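Local coordinates for mandelate racemase/muconate lactonizing protein (Alicyclobacillus acidocaldarius LAA1, PDB 3QLD) that belongs to the mandelate racemase/muconate lactonizing branch of the enolase superfamily, pairing a capping N-terminal domain with a TIM-barrel-like C-terminal domain, at residues V94-A97 with L98-V101. Numbering follows the deposited sequence.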
loop_
_atom_site.group_PDB
_atom_site.type_symbol
_atom_site.label_atom_id
_atom_site.label_comp_id
_atom_site.label_asym_id
_atom_site.label_seq_id
_atom_site.Cartn_x
_atom_site.Cartn_y
_atom_site.Cartn_z
ATOM N N VAL A 94 -19.405 3.693 -8.859
ATOM C CA VAL A 94 -18.457 4.807 -8.911
ATOM C C VAL A 94 -16.998 4.298 -8.833
ATOM O O VAL A 94 -16.112 4.896 -9.461
ATOM C CB VAL A 94 -18.833 5.979 -7.923
ATOM C CG1 VAL A 94 -18.827 5.502 -6.544
ATOM C CG2 VAL A 94 -17.881 7.129 -8.076
ATOM N N CYS A 95 -16.731 3.184 -8.145
ATOM C CA CYS A 95 -15.345 2.677 -8.098
ATOM C C CYS A 95 -14.746 2.291 -9.459
ATOM O O CYS A 95 -13.498 2.180 -9.611
ATOM C CB CYS A 95 -15.150 1.581 -7.058
ATOM S SG CYS A 95 -15.331 2.223 -5.382
ATOM N N GLU A 96 -15.603 2.172 -10.471
ATOM C CA GLU A 96 -15.112 1.917 -11.792
ATOM C C GLU A 96 -14.382 3.145 -12.364
ATOM O O GLU A 96 -13.466 2.991 -13.202
ATOM C CB GLU A 96 -16.228 1.355 -12.701
ATOM C CG GLU A 96 -16.655 2.211 -13.902
ATOM C CD GLU A 96 -18.119 1.920 -14.323
ATOM O OE1 GLU A 96 -18.659 2.666 -15.187
ATOM O OE2 GLU A 96 -18.715 0.942 -13.779
ATOM N N ALA A 97 -14.694 4.347 -11.887
ATOM C CA ALA A 97 -13.910 5.532 -12.325
ATOM C C ALA A 97 -12.447 5.386 -11.890
ATOM O O ALA A 97 -11.550 6.016 -12.466
ATOM C CB ALA A 97 -14.445 6.781 -11.715
ATOM N N LEU A 98 -12.248 4.605 -10.834
ATOM C CA LEU A 98 -10.934 4.529 -10.160
ATOM C C LEU A 98 -10.327 3.137 -10.291
ATOM O O LEU A 98 -9.357 2.809 -9.570
ATOM C CB LEU A 98 -11.078 4.900 -8.691
ATOM C CG LEU A 98 -11.764 6.251 -8.415
ATOM C CD1 LEU A 98 -11.936 6.478 -6.870
ATOM C CD2 LEU A 98 -11.015 7.405 -9.056
ATOM N N ARG A 99 -10.869 2.324 -11.207
ATOM C CA ARG A 99 -10.479 0.905 -11.235
ATOM C C ARG A 99 -8.978 0.716 -11.545
ATOM O O ARG A 99 -8.436 -0.301 -11.160
ATOM C CB ARG A 99 -11.335 0.098 -12.223
ATOM C CG ARG A 99 -11.089 0.541 -13.694
ATOM C CD ARG A 99 -12.283 0.241 -14.581
ATOM N NE ARG A 99 -11.968 0.360 -16.006
ATOM C CZ ARG A 99 -12.886 0.473 -16.971
ATOM N NH1 ARG A 99 -14.187 0.509 -16.670
ATOM N NH2 ARG A 99 -12.508 0.566 -18.242
ATOM N N ASP A 100 -8.323 1.672 -12.216
ATOM C CA ASP A 100 -6.891 1.554 -12.542
ATOM C C ASP A 100 -5.948 2.001 -11.447
ATOM O O ASP A 100 -4.759 1.920 -11.642
ATOM C CB ASP A 100 -6.504 2.358 -13.772
ATOM C CG ASP A 100 -6.619 3.892 -13.582
ATOM O OD1 ASP A 100 -7.554 4.374 -12.885
ATOM O OD2 ASP A 100 -5.814 4.650 -14.183
ATOM N N VAL A 101 -6.462 2.566 -10.369
ATOM C CA VAL A 101 -5.623 2.940 -9.195
ATOM C C VAL A 101 -5.332 1.693 -8.323
ATOM O O VAL A 101 -6.268 0.961 -7.886
ATOM C CB VAL A 101 -6.321 3.998 -8.337
ATOM C CG1 VAL A 101 -5.533 4.255 -7.064
ATOM C CG2 VAL A 101 -6.510 5.323 -9.155
#
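C95 and E96 meet L98 and R99 in a local backbone contact, a run of successive turns with helical backbone angles leading straight into a beta turn, on the connection between helix 61-80 and helix 105-123. Three i to i+3 bonds follow one another, the first from A97 N to V94 O. In the second, L98 N gives its hydrogen to C95 O at 3.0 Å. R99 N makes only a weak bond to E96 O, at 3.3 Å. The middle one is bent, 143° at the hydrogen, and L98 N sits well above the plane of the C95 carbonyl rather than on a lone pair. From L98 the chain folds into a type I beta turn, closed by V101 N on L98 O at 3.0 Å.

R99 runs outward alongside E96, its CG and CD passing the E96 carbonyl oxygen. With CG set between its own backbone N and carbonyl carbon (chi1 66°), the extended chain brings R99 CD within 3.3 Å of E96 O. The two side chains point the same way and touch where E96 CG lies 4.1 Å from R99 NH1, an oblique approach. Carboxylate and guanidinium planes are 50° apart, and E96 OE1 and R99 NH1 stay 5.2 Å from each other, so any attraction between the two charges is probably weak. E96 OE1 is instead hydrogen-bonded to W79 NE1. On the buried side, A97 CB lies 4.3 Å from L98 CG; A97 packs on W79 of helix 61-80, while L98 touches R75 there and V108 of helix 105-123. D100 OD1 forms a salt bridge with R75, and D100 also packs against T55 of the second subunit.

The motif is consecutive i to i+3 turns leading into the type I beta turn L98-V101, within the helix-to-helix connection of the enolase-superfamily N-terminal domain.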